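Local coordinates for protein nucleoside-triphosphatase THEP1 (Aquifex aeolicus, PDB 1YE8) that hydrolyses nucleoside triphosphates, among them ATP, GTP, CTP, TTP and UTP, to the diphosphate and phosphate, and has no kinase activity, at residues F47-K55 / F80-R90; R119-H127 / H143-L152. All blocks are in the same frame, centred on the assembly; numbering follows the deposited sequence.

Interaction 1. Residues F47-K55 / F80-R90; sequences FRIITTEGK and FEELAIPILER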
loop_
_atom_site.group_PDB
_atom_site.type_symbol
_atom_site.label_atom_id
_atom_site.label_comp_id
_atom_site.label_asym_id
_atom_site.label_seq_id
_atom_site.Cartn_x
_atom_site.Cartn_y
_atom_site.Cartn_z
ATOM N N PHE A 47 -6.639 -8.290 -9.718
ATOM C CA PHE A 47 -6.032 -7.906 -8.448
ATOM C C PHE A 47 -7.065 -7.913 -7.334
ATOM O O PHE A 47 -8.196 -7.448 -7.519
ATOM C CB PHE A 47 -5.380 -6.525 -8.552
ATOM C CG PHE A 47 -4.305 -6.446 -9.602
ATOM C CD1 PHE A 47 -4.634 -6.168 -10.926
ATOM C CD2 PHE A 47 -2.967 -6.679 -9.273
ATOM C CE1 PHE A 47 -3.653 -6.099 -11.910
ATOM C CE2 PHE A 47 -1.976 -6.619 -10.259
ATOM C CZ PHE A 47 -2.328 -6.326 -11.577
ATOM N N ARG A 48 -6.632 -8.382 -6.168
ATOM C CA ARG A 48 -7.464 -8.555 -4.989
ATOM C C ARG A 48 -6.898 -7.728 -3.841
ATOM O O ARG A 48 -5.719 -7.819 -3.537
ATOM C CB ARG A 48 -7.487 -10.049 -4.594
ATOM C CG ARG A 48 -8.549 -10.424 -3.587
ATOM C CD ARG A 48 -8.552 -11.896 -3.188
ATOM N NE ARG A 48 -7.872 -12.762 -4.142
ATOM C CZ ARG A 48 -8.469 -13.650 -4.942
ATOM N NH1 ARG A 48 -9.788 -13.812 -4.937
ATOM N NH2 ARG A 48 -7.734 -14.384 -5.757
ATOM N N ILE A 49 -7.735 -6.932 -3.200
ATOM C CA ILE A 49 -7.327 -6.265 -1.957
ATOM C C ILE A 49 -7.512 -7.262 -0.816
ATOM O O ILE A 49 -8.525 -7.967 -0.762
ATOM C CB ILE A 49 -8.119 -4.928 -1.723
ATOM C CG1 ILE A 49 -7.733 -4.315 -0.369
ATOM C CG2 ILE A 49 -9.631 -5.127 -1.866
ATOM C CD1 ILE A 49 -8.175 -2.872 -0.177
ATOM N N ILE A 50 -6.515 -7.360 0.062
ATOM C CA ILE A 50 -6.578 -8.235 1.230
ATOM C C ILE A 50 -6.228 -7.369 2.431
ATOM O O ILE A 50 -5.172 -6.739 2.439
ATOM C CB ILE A 50 -5.584 -9.405 1.091
ATOM C CG1 ILE A 50 -5.895 -10.192 -0.201
ATOM C CG2 ILE A 50 -5.651 -10.291 2.340
ATOM C CD1 ILE A 50 -5.133 -11.507 -0.391
ATOM N N THR A 51 -7.114 -7.290 3.422
ATOM C CA THR A 51 -6.809 -6.501 4.606
ATOM C C THR A 51 -6.069 -7.292 5.674
ATOM O O THR A 51 -6.005 -8.518 5.627
ATOM C CB THR A 51 -8.046 -5.855 5.225
ATOM O OG1 THR A 51 -8.801 -6.874 5.911
ATOM C CG2 THR A 51 -8.972 -5.239 4.145
ATOM N N THR A 52 -5.545 -6.581 6.663
ATOM C CA THR A 52 -4.934 -7.227 7.813
ATOM C C THR A 52 -5.949 -7.988 8.673
ATOM O O THR A 52 -5.527 -8.684 9.603
ATOM C CB THR A 52 -4.212 -6.199 8.677
ATOM O OG1 THR A 52 -5.050 -5.047 8.851
ATOM C CG2 THR A 52 -2.928 -5.702 7.981
ATOM N N GLU A 53 -7.247 -7.886 8.369
ATOM C CA GLU A 53 -8.275 -8.711 9.032
ATOM C C GLU A 53 -8.727 -9.872 8.175
ATOM O O GLU A 53 -9.658 -10.599 8.545
ATOM C CB GLU A 53 -9.484 -7.868 9.465
ATOM C CG GLU A 53 -9.173 -6.844 10.534
ATOM C CD GLU A 53 -8.554 -7.416 11.807
ATOM O OE1 GLU A 53 -8.720 -8.637 12.114
ATOM O OE2 GLU A 53 -7.896 -6.633 12.517
ATOM N N GLY A 54 -8.068 -10.077 7.040
ATOM C CA GLY A 54 -8.374 -11.214 6.192
ATOM C C GLY A 54 -9.565 -11.018 5.275
ATOM O O GLY A 54 -10.014 -11.964 4.621
ATOM N N LYS A 55 -10.080 -9.796 5.180
ATOM C CA LYS A 55 -11.142 -9.519 4.224
ATOM C C LYS A 55 -10.523 -9.383 2.838
ATOM O O LYS A 55 -9.449 -8.792 2.694
ATOM C CB LYS A 55 -11.933 -8.259 4.601
ATOM C CG LYS A 55 -12.531 -8.268 6.010
ATOM C CD LYS A 55 -13.592 -9.323 6.217
ATOM C CE LYS A 55 -14.087 -9.259 7.664
ATOM N NZ LYS A 55 -15.086 -8.182 7.860
ATOM N N PHE A 80 -13.101 -1.622 -4.451
ATOM C CA PHE A 80 -11.862 -1.279 -3.773
ATOM C C PHE A 80 -12.161 -0.538 -2.469
ATOM O O PHE A 80 -11.651 -0.893 -1.399
ATOM C CB PHE A 80 -10.971 -0.435 -4.692
ATOM C CG PHE A 80 -9.754 0.114 -4.008
ATOM C CD1 PHE A 80 -8.712 -0.731 -3.677
ATOM C CD2 PHE A 80 -9.649 1.465 -3.705
ATOM C CE1 PHE A 80 -7.567 -0.250 -3.017
ATOM C CE2 PHE A 80 -8.512 1.974 -3.063
ATOM C CZ PHE A 80 -7.468 1.105 -2.725
ATOM N N GLU A 81 -13.001 0.490 -2.559
ATOM C CA GLU A 81 -13.309 1.347 -1.415
ATOM C C GLU A 81 -13.993 0.594 -0.295
ATOM O O GLU A 81 -13.763 0.890 0.871
ATOM C CB GLU A 81 -14.192 2.522 -1.849
ATOM C CG GLU A 81 -13.440 3.575 -2.639
ATOM C CD GLU A 81 -14.308 4.721 -3.152
ATOM O OE1 GLU A 81 -15.557 4.627 -3.125
ATOM O OE2 GLU A 81 -13.729 5.711 -3.621
ATOM N N GLU A 82 -14.816 -0.391 -0.655
ATOM C CA GLU A 82 -15.565 -1.169 0.326
ATOM C C GLU A 82 -14.646 -1.724 1.410
ATOM O O GLU A 82 -15.020 -1.768 2.585
ATOM C CB GLU A 82 -16.300 -2.316 -0.375
ATOM C CG GLU A 82 -17.306 -3.042 0.498
ATOM C CD GLU A 82 -18.034 -4.143 -0.243
ATOM O OE1 GLU A 82 -18.230 -4.007 -1.471
ATOM O OE2 GLU A 82 -18.408 -5.145 0.415
ATOM N N LEU A 83 -13.447 -2.157 1.014
ATOM C CA LEU A 83 -12.480 -2.723 1.947
ATOM C C LEU A 83 -11.403 -1.717 2.337
ATOM O O LEU A 83 -11.026 -1.652 3.500
ATOM C CB LEU A 83 -11.833 -3.996 1.366
ATOM C CG LEU A 83 -12.606 -5.293 1.595
ATOM C CD1 LEU A 83 -13.976 -5.275 0.918
ATOM C CD2 LEU A 83 -11.767 -6.465 1.124
ATOM N N ALA A 84 -10.927 -0.921 1.382
ATOM C CA ALA A 84 -9.782 -0.034 1.639
ATOM C C ALA A 84 -10.110 1.083 2.616
ATOM O O ALA A 84 -9.312 1.395 3.491
ATOM C CB ALA A 84 -9.242 0.562 0.347
ATOM N N ILE A 85 -11.269 1.714 2.453
ATOM C CA ILE A 85 -11.523 2.932 3.218
ATOM C C ILE A 85 -11.731 2.646 4.713
ATOM O O ILE A 85 -11.068 3.275 5.554
ATOM C CB ILE A 85 -12.647 3.791 2.582
ATOM C CG1 ILE A 85 -12.279 4.148 1.130
ATOM C CG2 ILE A 85 -12.882 5.060 3.426
ATOM C CD1 ILE A 85 -10.950 4.920 0.943
ATOM N N PRO A 86 -12.603 1.703 5.080
ATOM C CA PRO A 86 -12.793 1.478 6.513
ATOM C C PRO A 86 -11.523 0.973 7.199
ATOM O O PRO A 86 -11.259 1.406 8.323
ATOM C CB PRO A 86 -13.955 0.482 6.592
ATOM C CG PRO A 86 -14.156 -0.029 5.228
ATOM C CD PRO A 86 -13.562 0.933 4.259
ATOM N N ILE A 87 -10.736 0.109 6.562
ATOM C CA ILE A 87 -9.534 -0.358 7.249
ATOM C C ILE A 87 -8.491 0.757 7.400
ATOM O O ILE A 87 -7.824 0.833 8.433
ATOM C CB ILE A 87 -8.947 -1.655 6.617
ATOM C CG1 ILE A 87 -7.979 -2.328 7.598
ATOM C CG2 ILE A 87 -8.226 -1.384 5.311
ATOM C CD1 ILE A 87 -8.670 -2.980 8.810
ATOM N N LEU A 88 -8.386 1.655 6.418
ATOM C CA LEU A 88 -7.444 2.770 6.566
ATOM C C LEU A 88 -7.933 3.810 7.563
ATOM O O LEU A 88 -7.124 4.390 8.283
ATOM C CB LEU A 88 -7.106 3.415 5.219
ATOM C CG LEU A 88 -6.205 2.600 4.281
ATOM C CD1 LEU A 88 -5.703 3.476 3.140
ATOM C CD2 LEU A 88 -5.017 1.933 4.983
ATOM N N GLU A 89 -9.244 4.055 7.622
ATOM C CA GLU A 89 -9.762 4.999 8.618
ATOM C C GLU A 89 -9.497 4.470 10.030
ATOM O O GLU A 89 -9.099 5.217 10.930
ATOM C CB GLU A 89 -11.259 5.267 8.423
ATOM C CG GLU A 89 -11.585 5.981 7.117
ATOM C CD GLU A 89 -11.472 7.493 7.157
ATOM O OE1 GLU A 89 -10.907 8.047 8.117
ATOM O OE2 GLU A 89 -11.935 8.147 6.186
ATOM N N ARG A 90 -9.717 3.168 10.224
ATOM C CA ARG A 90 -9.387 2.522 11.495
ATOM C C ARG A 90 -7.885 2.602 11.785
ATOM O O ARG A 90 -7.476 2.983 12.886
ATOM C CB ARG A 90 -9.835 1.060 11.490
ATOM C CG ARG A 90 -9.375 0.287 12.692
ATOM C CD ARG A 90 -9.739 -1.185 12.683
ATOM N NE ARG A 90 -8.834 -1.847 13.600
ATOM C CZ ARG A 90 -8.533 -3.120 13.593
ATOM N NH1 ARG A 90 -9.118 -3.958 12.727
ATOM N NH2 ARG A 90 -7.643 -3.555 14.478
#
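F80 meets I49 where helix segment 80-90 runs along strand 47-51, their axes 27° apart, a small worked example of how a β-strand carries a helix on the residues of one face. The ring carbon CE1 of F80 approaches the tip of I49, CD1, at 3.9 Å. L83 runs past I49 in the opposite sense, its CD2 near I49 CG2. The same methyl rests on K55, the residue after the turn, with L83 CD2 3.6 Å from K55 C. A84 packs its CB on I49 CD1 at 3.6 Å; CG1 anti to the backbone N (chi1 176°) and an extended chi2 carry CD1 there. One turn on, I87 sets CG2 against T51 CG2, while T51 OG1 accepts from E53 N, an ST turn, and from K55 N, so two bonds tie it to the type I turn T51-G54 and the residue after. R90, stretched from CG to NE, ends the contact with a salt bridge, NH1 to E53 OE2 at 2.9 Å. OE2 lies in the guanidinium plane, while NH1 comes from above the carboxylate plane; R90 NE also bridges to E94. Helix 77-97 thus lies against the antiparallel sheet through strand 46-51, which is flanked by strands 31-36 and 56-61, while L88 turns to helix 116-126.

Interaction 2. Residues R119-H127 / H143-L152; sequences RDLVRQIMH and HPLVKEIRRL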
loop_
_atom_site.group_PDB
_atom_site.type_symbol
_atom_site.label_atom_id
_atom_site.label_comp_id
_atom_site.label_asym_id
_atom_site.label_seq_id
_atom_site.Cartn_x
_atom_site.Cartn_y
_atom_site.Cartn_z
ATOM N N ARG A 119 -7.405 8.752 -2.457
ATOM C CA ARG A 119 -6.424 9.835 -2.621
ATOM C C ARG A 119 -6.407 10.786 -1.421
ATOM O O ARG A 119 -5.340 11.126 -0.888
ATOM C CB ARG A 119 -6.696 10.646 -3.888
ATOM C CG ARG A 119 -6.549 9.880 -5.184
ATOM C CD ARG A 119 -6.520 10.751 -6.427
ATOM N NE ARG A 119 -7.690 11.611 -6.599
ATOM C CZ ARG A 119 -8.803 11.279 -7.235
ATOM N NH1 ARG A 119 -8.953 10.065 -7.740
ATOM N NH2 ARG A 119 -9.788 12.166 -7.375
ATOM N N ASP A 120 -7.590 11.207 -0.983
ATOM C CA ASP A 120 -7.687 12.187 0.094
ATOM C C ASP A 120 -7.181 11.595 1.409
ATOM O O ASP A 120 -6.473 12.255 2.168
ATOM C CB ASP A 120 -9.123 12.699 0.243
ATOM C CG ASP A 120 -9.607 13.485 -0.973
ATOM O OD1 ASP A 120 -8.772 13.958 -1.779
ATOM O OD2 ASP A 120 -10.817 13.645 -1.212
ATOM N N LEU A 121 -7.568 10.357 1.697
ATOM C CA LEU A 121 -7.141 9.717 2.926
ATOM C C LEU A 121 -5.623 9.420 2.919
ATOM O O LEU A 121 -4.939 9.623 3.928
ATOM C CB LEU A 121 -7.972 8.451 3.164
ATOM C CG LEU A 121 -7.736 7.691 4.461
ATOM C CD1 LEU A 121 -7.843 8.559 5.689
ATOM C CD2 LEU A 121 -8.763 6.578 4.530
ATOM N N VAL A 122 -5.097 8.972 1.779
ATOM C CA VAL A 122 -3.648 8.804 1.641
ATOM C C VAL A 122 -2.891 10.110 1.895
ATOM O O VAL A 122 -1.901 10.104 2.621
ATOM C CB VAL A 122 -3.276 8.196 0.274
ATOM C CG1 VAL A 122 -1.782 8.386 -0.076
ATOM C CG2 VAL A 122 -3.662 6.730 0.256
ATOM N N ARG A 123 -3.359 11.215 1.315
ATOM C CA ARG A 123 -2.705 12.509 1.549
ATOM C C ARG A 123 -2.715 12.885 3.031
ATOM O O ARG A 123 -1.707 13.343 3.570
ATOM C CB ARG A 123 -3.336 13.615 0.712
ATOM C CG ARG A 123 -2.854 13.662 -0.702
ATOM C CD ARG A 123 -2.877 15.057 -1.293
ATOM N NE ARG A 123 -2.456 14.965 -2.671
ATOM C CZ ARG A 123 -3.264 14.698 -3.670
ATOM N NH1 ARG A 123 -4.565 14.500 -3.459
ATOM N NH2 ARG A 123 -2.766 14.622 -4.895
ATOM N N GLN A 124 -3.846 12.668 3.697
ATOM C CA GLN A 124 -3.953 12.978 5.114
ATOM C C GLN A 124 -2.954 12.144 5.906
ATOM O O GLN A 124 -2.223 12.665 6.738
ATOM C CB GLN A 124 -5.381 12.742 5.606
ATOM C CG GLN A 124 -5.670 13.398 6.948
ATOM C CD GLN A 124 -7.126 13.334 7.362
ATOM O OE1 GLN A 124 -7.513 13.970 8.351
ATOM N NE2 GLN A 124 -7.935 12.571 6.629
ATOM N N ILE A 125 -2.906 10.839 5.637
ATOM C CA ILE A 125 -2.036 9.945 6.384
ATOM C C ILE A 125 -0.550 10.213 6.130
ATOM O O ILE A 125 0.251 10.330 7.067
ATOM C CB ILE A 125 -2.379 8.458 6.043
ATOM C CG1 ILE A 125 -3.748 8.061 6.636
ATOM C CG2 ILE A 125 -1.252 7.530 6.477
ATOM C CD1 ILE A 125 -4.319 6.768 6.043
HETATM N N MSE A 126 -0.181 10.343 4.863
HETATM C CA MSE A 126 1.225 10.440 4.500
HETATM C C MSE A 126 1.890 11.728 4.980
HETATM O O MSE A 126 3.084 11.735 5.257
HETATM C CB MSE A 126 1.391 10.248 2.997
HETATM C CG MSE A 126 0.879 8.851 2.518
HETATM SE SE MSE A 126 1.674 7.289 3.418
HETATM C CE MSE A 126 3.266 7.747 2.854
ATOM N N HIS A 127 1.098 12.789 5.130
ATOM C CA HIS A 127 1.636 14.069 5.556
ATOM C C HIS A 127 1.460 14.303 7.051
ATOM O O HIS A 127 1.836 15.371 7.559
ATOM C CB HIS A 127 1.035 15.194 4.713
ATOM C CG HIS A 127 1.393 15.105 3.263
ATOM N ND1 HIS A 127 2.666 15.359 2.792
ATOM C CD2 HIS A 127 0.653 14.765 2.181
ATOM C CE1 HIS A 127 2.686 15.194 1.484
ATOM N NE2 HIS A 127 1.479 14.834 1.085
ATOM N N HIS A 143 0.951 8.896 -11.660
ATOM C CA HIS A 143 -0.105 9.766 -11.147
ATOM C C HIS A 143 0.575 10.826 -10.281
ATOM O O HIS A 143 1.586 10.519 -9.650
ATOM C CB HIS A 143 -1.082 8.946 -10.297
ATOM C CG HIS A 143 -2.267 9.717 -9.813
ATOM N ND1 HIS A 143 -2.214 10.570 -8.733
ATOM C CD2 HIS A 143 -3.549 9.737 -10.248
ATOM C CE1 HIS A 143 -3.408 11.105 -8.540
ATOM N NE2 HIS A 143 -4.237 10.606 -9.441
ATOM N N PRO A 144 0.086 12.066 -10.237
ATOM C CA PRO A 144 0.749 13.067 -9.388
ATOM C C PRO A 144 0.893 12.695 -7.903
ATOM O O PRO A 144 1.866 13.124 -7.280
ATOM C CB PRO A 144 -0.116 14.317 -9.575
ATOM C CG PRO A 144 -0.675 14.127 -10.908
ATOM C CD PRO A 144 -1.036 12.663 -10.999
ATOM N N LEU A 145 -0.032 11.917 -7.334
ATOM C CA LEU A 145 0.134 11.525 -5.929
ATOM C C LEU A 145 1.313 10.549 -5.739
ATOM O O LEU A 145 1.954 10.576 -4.708
ATOM C CB LEU A 145 -1.182 10.982 -5.325
ATOM C CG LEU A 145 -1.222 10.629 -3.827
ATOM C CD1 LEU A 145 -0.583 11.675 -2.909
ATOM C CD2 LEU A 145 -2.669 10.377 -3.409
ATOM N N VAL A 146 1.602 9.725 -6.745
ATOM C CA VAL A 146 2.781 8.866 -6.695
ATOM C C VAL A 146 4.047 9.730 -6.613
ATOM O O VAL A 146 4.926 9.460 -5.785
ATOM C CB VAL A 146 2.838 7.888 -7.903
ATOM C CG1 VAL A 146 4.177 7.184 -7.974
ATOM C CG2 VAL A 146 1.698 6.851 -7.824
ATOM N N LYS A 147 4.127 10.777 -7.443
ATOM C CA LYS A 147 5.278 11.692 -7.416
ATOM C C LYS A 147 5.407 12.375 -6.057
ATOM O O LYS A 147 6.497 12.472 -5.490
ATOM C CB LYS A 147 5.154 12.741 -8.513
ATOM C CG LYS A 147 6.466 13.465 -8.842
ATOM C CD LYS A 147 6.249 14.579 -9.869
ATOM C CE LYS A 147 6.607 14.134 -11.276
ATOM N NZ LYS A 147 6.525 15.246 -12.274
ATOM N N GLU A 148 4.266 12.820 -5.530
ATOM C CA GLU A 148 4.191 13.479 -4.238
ATOM C C GLU A 148 4.748 12.590 -3.122
ATOM O O GLU A 148 5.490 13.048 -2.251
ATOM C CB GLU A 148 2.727 13.842 -3.972
ATOM C CG GLU A 148 2.460 14.549 -2.662
ATOM C CD GLU A 148 1.002 14.923 -2.487
ATOM O OE1 GLU A 148 0.375 15.368 -3.472
ATOM O OE2 GLU A 148 0.494 14.794 -1.352
ATOM N N ILE A 149 4.363 11.313 -3.135
ATOM C CA ILE A 149 4.820 10.364 -2.132
ATOM C C ILE A 149 6.302 10.000 -2.329
ATOM O O ILE A 149 7.054 9.881 -1.358
ATOM C CB ILE A 149 3.891 9.094 -2.081
ATOM C CG1 ILE A 149 2.450 9.480 -1.674
ATOM C CG2 ILE A 149 4.488 8.025 -1.178
ATOM C CD1 ILE A 149 2.316 10.529 -0.572
ATOM N N ARG A 150 6.734 9.866 -3.583
ATOM C CA ARG A 150 8.137 9.571 -3.850
ATOM C C ARG A 150 9.053 10.637 -3.240
ATOM O O ARG A 150 10.121 10.311 -2.725
ATOM C CB ARG A 150 8.384 9.443 -5.349
ATOM C CG ARG A 150 9.755 8.854 -5.680
ATOM C CD ARG A 150 10.100 8.842 -7.167
ATOM N NE ARG A 150 8.986 8.335 -7.965
ATOM C CZ ARG A 150 8.578 7.066 -7.990
ATOM N NH1 ARG A 150 9.234 6.110 -7.335
ATOM N NH2 ARG A 150 7.519 6.759 -8.719
ATOM N N ARG A 151 8.606 11.891 -3.274
ATOM C CA ARG A 151 9.405 12.987 -2.729
ATOM C C ARG A 151 9.022 13.408 -1.300
ATOM O O ARG A 151 9.452 14.452 -0.826
ATOM C CB ARG A 151 9.454 14.168 -3.712
ATOM C CG ARG A 151 8.200 14.997 -3.844
ATOM C CD ARG A 151 8.260 16.002 -5.002
ATOM N NE ARG A 151 9.168 15.577 -6.076
ATOM C CZ ARG A 151 9.340 16.226 -7.227
ATOM N NH1 ARG A 151 8.662 17.343 -7.480
ATOM N NH2 ARG A 151 10.194 15.762 -8.131
ATOM N N LEU A 152 8.254 12.582 -0.591
ATOM C CA LEU A 152 7.826 12.910 0.770
ATOM C C LEU A 152 9.016 13.204 1.687
ATOM O O LEU A 152 9.832 12.325 1.920
ATOM C CB LEU A 152 7.010 11.743 1.336
ATOM C CG LEU A 152 6.293 11.937 2.670
ATOM C CD1 LEU A 152 5.215 13.010 2.557
ATOM C CD2 LEU A 152 5.708 10.627 3.129
HETATM O O HOH W 1 -0.262 15.298 -5.946
#
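Two nearly parallel helices, 116-126 and 144-150, meet here on one flank of the parallel sheet of a P-loop NTPase, as expected of successive crossover helices in such a fold; the axes of segments 119-126 and 144-150 are 11.5 Å apart and 9° from parallel. L145 is the apolar wedge: CD2 lies 4.0 Å from V122 CG1, while CD1 sits over one face of the R123 guanidinium. At the start of the second helix H143 caps it through ND1, which accepts from L145 N, and R119 CD crosses near the ring. The polar side centres on E148, whose extended chain brings its carboxylate between two donors. R123 NE bonds E148 OE1 at 3.0 Å, nearly straight (174°) and on the syn side; H127 NE2 reaches E148 OE2 at 2.6 Å on the anti side, and a water joins R123 NH2 to OE1. A leucine in place of R123 would probably leave E148 OE1 without its charged mate and its water bridge, with the carboxylate freer to turn. Further along, the selenomethionine M126 packs CB on I149 CD1 at 3.7 Å and sets its own CE against L152 CD2. Beneath this layer I149 and L152 rest on strand 2-6 and M126 on strand 132-136, while L121 and I125 face helix 77-97.

Overall arrangement
From the N terminus, strand 2-6, helix 13-24 and strands 28-29 and 31-36 pass before strand 46-51 and its turn open interaction 1; the chain then passes through 24 residues of mainly strand and loop before helix 77-97 closes it. Strand 102-105 follows, then helix 116-126, and a connection of 15 residues carrying strand 132-136 leads to helix 144-150, which closes interaction 2. The loops are therefore in series and neither nest nor cross. Interaction 1 fastens the antiparallel sheet to a helix, and interaction 2 pairs two helices beside the parallel sheet. Their centres lie about 18 Å apart, yet they meet directly: L121 CD2 packs on L88 CB at 3.6 Å, so helices 77-97 and 116-126 link the two contacts.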